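Putative glucoamylase (Bacteroides uniformis, PDB 4GL3) is a putative glucoamylase that probably hydrolyses glycosidic bonds in alpha-glucans or related oligosaccharides, although its true substrate is not established. Local coordinates at residues R75-A79 against Y140-D144; I124-F129 against E195-V199. All coordinates share one frame; numbering follows the deposited sequence. Where two conformers were deposited one is given.

Helix 124-140 connects the two contacts: its N-terminal turns pack against 195-199 in contact 2, and the chain that leaves its other end meets the start of helix 75-90 in contact 1. Their centres lie 25 Å apart, with nearest atoms about 13 Å from each other, so they do not touch. Contact 2 is buried, its centre 9 Å from that of the chain, and borders a Tris molecule, probably from the crystallisation liquor, that hydrogen-bonds to Glu126 and, weakly, to Glu195. Contact 1, rich in water and charge, lies at the other end of helix 124-140, toward the surface, its centre 23 Å from that of the chain.

Contact 1: R75-A79 against Y140-D144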
loop_
_atom_site.group_PDB
_atom_site.type_symbol
_atom_site.label_atom_id
_atom_site.label_comp_id
_atom_site.label_asym_id
_atom_site.label_seq_id
_atom_site.Cartn_x
_atom_site.Cartn_y
_atom_site.Cartn_z
ATOM N N ARG A 75 6.857 -22.703 4.094
ATOM C CA ARG A 75 7.932 -21.764 4.237
ATOM C C ARG A 75 8.999 -21.954 3.153
ATOM O O ARG A 75 9.586 -20.999 2.708
ATOM C CB ARG A 75 8.616 -21.895 5.589
ATOM C CG ARG A 75 9.398 -20.621 5.898
ATOM C CD ARG A 75 10.503 -20.910 6.853
ATOM N NE ARG A 75 11.371 -19.762 7.090
ATOM C CZ ARG A 75 11.164 -18.802 7.982
ATOM N NH1 ARG A 75 10.068 -18.732 8.722
ATOM N NH2 ARG A 75 12.083 -17.885 8.111
ATOM N N GLU A 76 9.270 -23.198 2.793
ATOM C CA GLU A 76 10.228 -23.498 1.739
ATOM C C GLU A 76 9.692 -22.946 0.412
ATOM O O GLU A 76 10.451 -22.351 -0.336
ATOM C CB GLU A 76 10.515 -25.005 1.646
ATOM C CG GLU A 76 11.179 -25.614 2.895
ATOM C CD GLU A 76 10.298 -25.553 4.170
ATOM O OE1 GLU A 76 9.049 -25.786 4.123
ATOM O OE2 GLU A 76 10.845 -25.245 5.255
ATOM N N GLN A 77 8.391 -23.102 0.144
ATOM C CA GLN A 77 7.826 -22.556 -1.090
ATOM C C GLN A 77 7.905 -21.060 -1.118
ATOM O O GLN A 77 8.227 -20.473 -2.160
ATOM C CB GLN A 77 6.383 -22.963 -1.321
ATOM C CG GLN A 77 6.167 -24.431 -1.621
ATOM C CD GLN A 77 4.674 -24.773 -1.605
ATOM O OE1 GLN A 77 3.942 -24.455 -0.673
ATOM N NE2 GLN A 77 4.223 -25.378 -2.668
ATOM N N GLY A 78 7.583 -20.436 0.003
ATOM C CA GLY A 78 7.556 -19.011 0.067
ATOM C C GLY A 78 8.946 -18.395 -0.081
ATOM O O GLY A 78 9.125 -17.377 -0.753
ATOM N N ALA A 79 9.928 -19.026 0.553
ATOM C CA ALA A 79 11.336 -18.601 0.464
ATOM C C ALA A 79 11.851 -18.734 -0.970
ATOM O O ALA A 79 12.568 -17.865 -1.484
ATOM C CB ALA A 79 12.191 -19.420 1.433
ATOM N N TYR A 140 11.935 -11.321 8.387
ATOM C CA TYR A 140 11.189 -12.598 8.540
ATOM C C TYR A 140 12.025 -13.828 8.178
ATOM O O TYR A 140 12.005 -14.831 8.889
ATOM C CB TYR A 140 9.963 -12.594 7.620
ATOM C CG TYR A 140 9.126 -13.865 7.713
ATOM C CD1 TYR A 140 8.299 -14.105 8.817
ATOM C CD2 TYR A 140 9.153 -14.815 6.701
ATOM C CE1 TYR A 140 7.520 -15.251 8.901
ATOM C CE2 TYR A 140 8.392 -15.969 6.784
ATOM C CZ TYR A 140 7.573 -16.169 7.883
ATOM O OH TYR A 140 6.856 -17.293 7.956
ATOM N N PHE A 141 12.733 -13.767 7.045
ATOM C CA PHE A 141 13.552 -14.907 6.549
ATOM C C PHE A 141 14.921 -15.005 7.213
ATOM O O PHE A 141 15.951 -14.777 6.566
ATOM C CB PHE A 141 13.697 -14.841 5.025
ATOM C CG PHE A 141 12.401 -15.033 4.305
ATOM C CD1 PHE A 141 11.857 -16.288 4.175
ATOM C CD2 PHE A 141 11.709 -13.964 3.824
ATOM C CE1 PHE A 141 10.638 -16.472 3.560
ATOM C CE2 PHE A 141 10.506 -14.126 3.175
ATOM C CZ PHE A 141 9.983 -15.399 3.028
ATOM N N THR A 142 14.905 -15.393 8.489
ATOM C CA THR A 142 16.063 -15.326 9.375
ATOM C C THR A 142 16.776 -16.659 9.558
ATOM O O THR A 142 17.713 -16.733 10.325
ATOM C CB THR A 142 15.631 -14.826 10.778
ATOM O OG1 THR A 142 14.647 -15.711 11.277
ATOM C CG2 THR A 142 14.997 -13.465 10.720
ATOM N N LYS A 143 16.368 -17.718 8.864
ATOM C CA LYS A 143 17.011 -19.030 9.012
ATOM C C LYS A 143 18.420 -19.021 8.437
ATOM O O LYS A 143 18.686 -18.347 7.450
ATOM C CB LYS A 143 16.215 -20.113 8.283
ATOM C CG LYS A 143 14.793 -20.273 8.762
ATOM C CD LYS A 143 14.255 -21.613 8.319
ATOM C CE LYS A 143 13.095 -22.045 9.186
ATOM N NZ LYS A 143 12.843 -23.474 8.897
ATOM N N ASP A 144 19.313 -19.777 9.037
ATOM C CA ASP A 144 20.649 -19.929 8.506
ATOM C C ASP A 144 20.607 -21.080 7.484
ATOM O O ASP A 144 20.911 -22.215 7.811
ATOM C CB ASP A 144 21.628 -20.248 9.659
ATOM C CG ASP A 144 23.062 -20.448 9.176
ATOM O OD1 ASP A 144 23.407 -20.020 8.044
ATOM O OD2 ASP A 144 23.846 -21.058 9.923
HETATM O O HOH W 1 7.584 -20.512 8.865
HETATM O O HOH W 2 9.912 -16.387 10.504
HETATM O O HOH W 3 12.606 -23.601 6.190
#
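Arg75, in the first turn of helix 75-90, reaches across to the loop 140-144 and threads its guanidinium between Tyr140 and Lys143. The contact joins helix ends of a mainly helical domain, probably of the six-hairpin toroid kind to which the family belongs, and the loop makes an inverse gamma turn centred on Phe141. From CB the arginine chain runs out extended, CG lying anti to the backbone N (chi1 -161°), which carries the charged end over the loop. Lys143 was modelled in two conformers; in the one described here its CE lies 3.7 Å from Arg75 CD and covers one face of the guanidinium, while one water links Lys143 NZ to Glu76 OE2. Arg75 NE forms a salt bridge with Glu148 of helix 146-161, whose carboxylate also accepts the backbone N-H of Lys143. At the tip, NH2 donates to Tyr140 O over 3.2 Å, a bent bond with the carbonyl oxygen 22° out of the guanidinium plane. Tyr140 CE2 lies over the face opposite Lys143, the tyrosine ring being tilted 23° from the guanidinium plane. A leucine here would keep some of the apolar packing but would probably leave Tyr140 O without its direct charged donor and cost Glu148 this salt bridge. Deeper in, Phe141 brings CE1 to 3.8 Å from Ala79 CA, and both side chains also touch helix 146-161. Arg75 NH1 turns to two waters at the guanidinium edge: one leads weakly to Tyr140 OH, which is also bonded to Glu69, and the other accepts from Arg75 NH1 at 2.9 Å and donates to Tyr140 O at 3.1 Å.

Contact 2: I124-F129 against E195-V199; sequences IVESAF and ECHIV. With TRS (2-amino-2-hydroxymethyl-propane-1,3-diol), chain B.
Val199 presses its two methyls against the first turns of helix 124-140, each on a different part. CG2 sits 3.7 Å from Ala128 CB and also touches Val125 CA, while CG1 meets Ile124 CD1 at 3.7 Å. With CG1 anti to the backbone N (chi1 -176°), the fork of the valine opens toward the helix, and the side chains of Ile124 and Val125 each cross it at about a right angle. Ala128 CA is 5.5 Å from Val199 CA, and the small side chain of the alanine lets the backbones come this close. Phe129 carries the next part of the interface. Its CE1 meets Ile198 CG2 at 3.7 Å, the same methyl that packs on Ala128 CB, and its rim faces Glu195 O, which lies near the ring plane, 3.6 Å from CZ. That oxygen accepts a hydrogen bond from Ser255. The two segments thus join the beginnings of two helices, 124-140 and 197-205, in the core of a helical domain that probably forms the (alpha/alpha)6 toroid of the six-hairpin glycosidases. Val125 adds to the seam, its CG2 touching Val199 CG2 and reaching Cys196 SG at 3.6 Å. Beside this seam a Tris molecule lies between two glutamates, consistent with a pocket at this end of the toroid. Its O2 donates to Glu126 OE2 over 2.7 Å, and its O3, near the plane of the Phe129 ring, gives a weak bond to Glu195 OE2. The bend at chi2 of Glu195 (-90°) swings the carboxylate to the Tris side, while Glu126 turns its other oxygen, OE1, to the backbone N-H of Gly55.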
loop_
_atom_site.group_PDB
_atom_site.type_symbol
_atom_site.label_atom_id
_atom_site.label_comp_id
_atom_site.label_asym_id
_atom_site.label_seq_id
_atom_site.Cartn_x
_atom_site.Cartn_y
_atom_site.Cartn_z
ATOM N N ILE A 124 9.967 6.812 -7.043
ATOM C CA ILE A 124 10.437 6.466 -5.716
ATOM C C ILE A 124 9.332 6.124 -4.731
ATOM O O ILE A 124 9.631 5.552 -3.654
ATOM C CB ILE A 124 11.413 7.489 -5.077
ATOM C CG1 ILE A 124 10.713 8.775 -4.642
ATOM C CG2 ILE A 124 12.563 7.787 -6.046
ATOM C CD1 ILE A 124 11.676 9.638 -3.794
ATOM N N VAL A 125 8.085 6.487 -5.052
ATOM C CA VAL A 125 6.955 6.118 -4.184
ATOM C C VAL A 125 6.713 4.618 -4.383
ATOM O O VAL A 125 6.665 3.855 -3.427
ATOM C CB VAL A 125 5.682 6.947 -4.472
ATOM C CG1 VAL A 125 4.500 6.362 -3.669
ATOM C CG2 VAL A 125 5.932 8.450 -4.156
ATOM N N GLU A 126 6.652 4.182 -5.635
ATOM C CA GLU A 126 6.486 2.749 -5.921
ATOM C C GLU A 126 7.682 1.982 -5.342
ATOM O O GLU A 126 7.553 0.898 -4.744
ATOM C CB GLU A 126 6.381 2.509 -7.423
ATOM C CG GLU A 126 5.202 3.216 -8.064
ATOM C CD GLU A 126 3.870 2.565 -7.759
ATOM O OE1 GLU A 126 3.855 1.304 -7.684
ATOM O OE2 GLU A 126 2.870 3.310 -7.637
ATOM N N SER A 127 8.864 2.555 -5.464
ATOM C CA SER A 127 10.049 1.823 -4.969
ATOM C C SER A 127 10.029 1.737 -3.440
ATOM O O SER A 127 10.468 0.747 -2.868
ATOM C CB SER A 127 11.349 2.511 -5.423
ATOM O OG SER A 127 11.542 2.344 -6.814
ATOM N N ALA A 128 9.519 2.794 -2.780
ATOM C CA ALA A 128 9.394 2.832 -1.315
ATOM C C ALA A 128 8.418 1.728 -0.836
ATOM O O ALA A 128 8.667 1.092 0.174
ATOM C CB ALA A 128 8.937 4.215 -0.825
ATOM N N PHE A 129 7.328 1.509 -1.564
ATOM C CA PHE A 129 6.394 0.460 -1.208
ATOM C C PHE A 129 7.040 -0.917 -1.391
ATOM O O PHE A 129 6.844 -1.848 -0.557
ATOM C CB PHE A 129 5.101 0.581 -1.998
ATOM C CG PHE A 129 4.345 1.860 -1.761
ATOM C CD1 PHE A 129 4.336 2.495 -0.503
ATOM C CD2 PHE A 129 3.597 2.405 -2.783
ATOM C CE1 PHE A 129 3.587 3.674 -0.294
ATOM C CE2 PHE A 129 2.874 3.590 -2.593
ATOM C CZ PHE A 129 2.899 4.226 -1.365
ATOM N N GLU A 195 -0.591 9.303 0.570
ATOM C CA GLU A 195 -0.138 7.926 0.731
ATOM C C GLU A 195 1.362 7.772 0.844
ATOM O O GLU A 195 1.811 6.654 1.086
ATOM C CB GLU A 195 -0.630 7.045 -0.450
ATOM C CG GLU A 195 0.129 7.266 -1.783
ATOM C CD GLU A 195 -0.470 8.333 -2.693
ATOM O OE1 GLU A 195 -0.930 9.375 -2.192
ATOM O OE2 GLU A 195 -0.428 8.139 -3.931
ATOM N N CYS A 196 2.149 8.847 0.672
ATOM C CA CYS A 196 3.604 8.695 0.509
ATOM C C CYS A 196 4.465 8.882 1.765
ATOM O O CYS A 196 5.651 9.113 1.648
ATOM C CB CYS A 196 4.046 9.737 -0.509
ATOM S SG CYS A 196 3.193 9.659 -2.076
ATOM N N HIS A 197 3.877 8.855 2.955
ATOM C CA HIS A 197 4.620 9.114 4.201
ATOM C C HIS A 197 5.923 8.287 4.308
ATOM O O HIS A 197 7.011 8.783 4.743
ATOM C CB HIS A 197 3.688 8.827 5.395
ATOM C CG HIS A 197 4.113 9.443 6.688
ATOM N ND1 HIS A 197 3.484 9.140 7.877
ATOM C CD2 HIS A 197 5.075 10.353 6.986
ATOM C CE1 HIS A 197 4.040 9.845 8.853
ATOM N NE2 HIS A 197 4.992 10.604 8.336
ATOM N N ILE A 198 5.808 7.033 3.884
ATOM C CA ILE A 198 6.871 6.045 4.027
ATOM C C ILE A 198 8.119 6.413 3.228
ATOM O O ILE A 198 9.242 5.976 3.569
ATOM C CB ILE A 198 6.375 4.608 3.627
ATOM C CG1 ILE A 198 7.317 3.527 4.122
ATOM C CG2 ILE A 198 6.244 4.443 2.119
ATOM C CD1 ILE A 198 7.163 3.210 5.561
ATOM N N VAL A 199 7.945 7.190 2.161
ATOM C CA VAL A 199 9.084 7.650 1.414
ATOM C C VAL A 199 10.040 8.481 2.281
ATOM O O VAL A 199 11.263 8.320 2.193
ATOM C CB VAL A 199 8.657 8.470 0.151
ATOM C CG1 VAL A 199 9.900 8.853 -0.665
ATOM C CG2 VAL A 199 7.663 7.653 -0.685
HETATM C C TRS B . -1.023 5.552 -7.076
HETATM C C1 TRS B . -2.308 5.863 -6.253
HETATM C C2 TRS B . -0.781 4.036 -7.143
HETATM C C3 TRS B . 0.195 6.213 -6.441
HETATM N N TRS B . -1.131 6.184 -8.435
HETATM O O1 TRS B . -3.611 5.405 -6.774
HETATM O O2 TRS B . 0.250 3.576 -8.029
HETATM O O3 TRS B . 0.633 5.487 -5.286
#